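PDB 2Z2S: anti-sigma-E factor ChrR, which inhibits the extracytoplasmic function sigma factor sigma-E by holding it inactive, and is needed for the response to singlet oxygen. Local coordinates for residues B[5-10]-B[26-31]. Numbering follows the deposited sequence.
With ZN (zinc ion), chain I.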
ATOM      1  N   HIS B   5      15.886  -7.315  -6.201  1.00 41.43           N
ATOM      2  CA  HIS B   5      15.847  -5.858  -6.193  1.00 38.02           C
ATOM      3  C   HIS B   5      14.511  -5.318  -5.737  1.00 35.47           C
ATOM      4  O   HIS B   5      13.501  -5.473  -6.419  1.00 34.92           O
ATOM      5  CB  HIS B   5      16.177  -5.330  -7.569  1.00 39.93           C
ATOM      6  CG  HIS B   5      17.570  -5.643  -7.996  1.00 41.76           C
ATOM      7  ND1 HIS B   5      17.877  -6.719  -8.800  1.00 42.92           N
ATOM      8  CD2 HIS B   5      18.743  -5.024  -7.726  1.00 42.37           C
ATOM      9  CE1 HIS B   5      19.179  -6.744  -9.014  1.00 43.95           C
ATOM     10  NE2 HIS B   5      19.728  -5.728  -8.374  1.00 44.37           N
ATOM     11  N   HIS B   6      14.527  -4.642  -4.595  1.00 32.69           N
ATOM     12  CA  HIS B   6      13.315  -4.128  -3.983  1.00 31.12           C
ATOM     13  C   HIS B   6      13.115  -2.630  -3.949  1.00 31.21           C
ATOM     14  O   HIS B   6      13.924  -1.864  -4.470  1.00 33.28           O
ATOM     15  CB  HIS B   6      13.237  -4.698  -2.579  1.00 28.70           C
ATOM     16  CG  HIS B   6      13.414  -6.183  -2.548  1.00 27.37           C
ATOM     17  ND1 HIS B   6      12.441  -7.057  -2.982  1.00 26.60           N
ATOM     18  CD2 HIS B   6      14.480  -6.946  -2.209  1.00 26.36           C
ATOM     19  CE1 HIS B   6      12.899  -8.295  -2.915  1.00 24.85           C
ATOM     20  NE2 HIS B   6      14.134  -8.253  -2.450  1.00 26.85           N
ATOM     21  N   VAL B   7      12.010  -2.216  -3.346  1.00 30.09           N
ATOM     22  CA  VAL B   7      11.703  -0.808  -3.244  1.00 30.25           C
ATOM     23  C   VAL B   7      12.463  -0.284  -2.043  1.00 31.49           C
ATOM     24  O   VAL B   7      12.447  -0.904  -0.981  1.00 31.10           O
ATOM     25  CB  VAL B   7      10.198  -0.581  -3.046  1.00 28.26           C
ATOM     26  CG1 VAL B   7       9.905   0.889  -2.949  1.00 29.42           C
ATOM     27  CG2 VAL B   7       9.448  -1.165  -4.177  1.00 26.70           C
ATOM     28  N   SER B   8      13.145   0.846  -2.220  1.00 33.02           N
ATOM     29  CA  SER B   8      13.931   1.444  -1.142  1.00 33.27           C
ATOM     30  C   SER B   8      13.056   1.738   0.059  1.00 33.68           C
ATOM     31  O   SER B   8      11.855   1.933  -0.077  1.00 33.57           O
ATOM     32  CB  SER B   8      14.589   2.730  -1.621  1.00 33.58           C
ATOM     33  OG  SER B   8      13.612   3.690  -1.975  1.00 33.68           O
ATOM     34  N   ASP B   9      13.664   1.759   1.239  1.00 35.20           N
ATOM     35  CA  ASP B   9      12.922   2.025   2.457  1.00 35.61           C
ATOM     36  C   ASP B   9      12.242   3.376   2.400  1.00 34.86           C
ATOM     37  O   ASP B   9      11.145   3.531   2.933  1.00 33.01           O
ATOM     38  CB  ASP B   9      13.841   1.955   3.681  1.00 37.85           C
ATOM     39  CG  ASP B   9      14.340   0.536   3.960  1.00 43.33           C
ATOM     40  OD1 ASP B   9      13.555  -0.414   3.746  1.00 45.26           O
ATOM     41  OD2 ASP B   9      15.504   0.375   4.412  1.00 45.36           O
ATOM     42  N   ALA B  10      12.891   4.341   1.743  1.00 34.84           N
ATOM     43  CA  ALA B  10      12.356   5.697   1.618  1.00 32.59           C
ATOM     44  C   ALA B  10      11.114   5.727   0.725  1.00 32.63           C
ATOM     45  O   ALA B  10      10.186   6.512   0.940  1.00 34.07           O
ATOM     46  CB  ALA B  10      13.405   6.606   1.084  1.00 29.40           C
ATOM     47  N   LEU B  26       1.830   3.434  -8.368  1.00 25.32           N
ATOM     48  CA  LEU B  26       1.491   2.332  -9.249  1.00 24.04           C
ATOM     49  C   LEU B  26       2.637   1.311  -9.357  1.00 22.23           C
ATOM     50  O   LEU B  26       2.433   0.107  -9.307  1.00 20.25           O
ATOM     51  CB  LEU B  26       1.131   2.880 -10.632  1.00 24.52           C
ATOM     52  CG  LEU B  26       0.662   1.864 -11.680  1.00 26.61           C
ATOM     53  CD1 LEU B  26      -0.346   0.907 -11.050  1.00 25.64           C
ATOM     54  CD2 LEU B  26       0.037   2.606 -12.895  1.00 25.96           C
ATOM     55  N   VAL B  27       3.855   1.792  -9.500  1.00 20.66           N
ATOM     56  CA  VAL B  27       4.962   0.873  -9.625  1.00 21.75           C
ATOM     57  C   VAL B  27       5.267   0.193  -8.309  1.00 20.70           C
ATOM     58  O   VAL B  27       5.445  -1.025  -8.253  1.00 18.63           O
ATOM     59  CB  VAL B  27       6.212   1.598 -10.111  1.00 23.01           C
ATOM     60  CG1 VAL B  27       7.389   0.670 -10.094  1.00 22.80           C
ATOM     61  CG2 VAL B  27       5.980   2.110 -11.516  1.00 27.09           C
ATOM     62  N   VAL B  28       5.331   0.984  -7.248  1.00 21.04           N
ATOM     63  CA  VAL B  28       5.630   0.437  -5.939  1.00 22.66           C
ATOM     64  C   VAL B  28       4.639  -0.654  -5.547  1.00 23.63           C
ATOM     65  O   VAL B  28       5.029  -1.725  -5.080  1.00 23.40           O
ATOM     66  CB  VAL B  28       5.615   1.524  -4.881  1.00 21.17           C
ATOM     67  CG1 VAL B  28       5.802   0.914  -3.512  1.00 22.43           C
ATOM     68  CG2 VAL B  28       6.719   2.499  -5.157  1.00 23.61           C
ATOM     69  N   ALA B  29       3.355  -0.386  -5.750  1.00 23.16           N
ATOM     70  CA  ALA B  29       2.333  -1.366  -5.408  1.00 23.43           C
ATOM     71  C   ALA B  29       2.304  -2.586  -6.333  1.00 23.42           C
ATOM     72  O   ALA B  29       1.842  -3.643  -5.927  1.00 24.55           O
ATOM     73  CB  ALA B  29       0.956  -0.704  -5.368  1.00 22.57           C
ATOM     74  N   THR B  30       2.784  -2.468  -7.568  1.00 23.39           N
ATOM     75  CA  THR B  30       2.763  -3.635  -8.434  1.00 23.30           C
ATOM     76  C   THR B  30       3.877  -4.532  -7.964  1.00 23.80           C
ATOM     77  O   THR B  30       3.787  -5.760  -8.025  1.00 22.73           O
ATOM     78  CB  THR B  30       2.971  -3.298  -9.919  1.00 23.67           C
ATOM     79  OG1 THR B  30       1.887  -2.485 -10.385  1.00 22.81           O
ATOM     80  CG2 THR B  30       2.963  -4.586 -10.743  1.00 23.11           C
ATOM     81  N   HIS B  31       4.940  -3.918  -7.476  1.00 25.52           N
ATOM     82  CA  HIS B  31       6.030  -4.720  -6.969  1.00 26.83           C
ATOM     83  C   HIS B  31       5.480  -5.418  -5.737  1.00 27.35           C
ATOM     84  O   HIS B  31       5.586  -6.632  -5.620  1.00 28.86           O
ATOM     85  CB  HIS B  31       7.223  -3.851  -6.582  1.00 26.41           C
ATOM     86  CG  HIS B  31       8.375  -4.636  -6.051  1.00 28.07           C
ATOM     87  ND1 HIS B  31       9.045  -5.576  -6.804  1.00 29.26           N
ATOM     88  CD2 HIS B  31       8.970  -4.637  -4.833  1.00 28.64           C
ATOM     89  CE1 HIS B  31      10.004  -6.121  -6.075  1.00 28.48           C
ATOM     90  NE2 HIS B  31       9.979  -5.568  -4.875  1.00 28.93           N
TER
HETATM   91 ZN    ZN I 204      10.517  -6.589  -3.247  1.00 49.79          ZN
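V7 and V28 mark the nearest backbone approach, their CA atoms 6.8 Å apart, where the extended residues 5-8 leading into helix 9-17 pass the helical segment 26-31. No hydrogen bond joins the two; a shared metal illustrates how a small domain can be tied together instead. H6 offers ND1 and H31 offers NE2 to the zinc ion, ND1 of H6 and NE2 of H31 each 2.0 Å from it, and C35 and C38 complete the Cys2His2 site. The imidazoles, tilted 55° to each other, come edge against edge because both bind the metal. An extended first torsion (chi1 180°) carries the H31 imidazole off its helix and sets NE2 on the zinc ion. V7 packs alongside: its CG2 lies 3.6 Å from CD2 of H31, oblique to the ring, while its CG1 touches CG1 of V28 at 4.1 Å. Replacing V7 with glycine would probably open a gap beside V28 and leave the H31 ring less well supported. L12 and I168 also border V7, the latter from the cupin-like domain. Zinc ligation, backed by apolar packing, thus joins the N-terminal segment to helix 22-32, consistent with the zinc requirement of anti-sigma function.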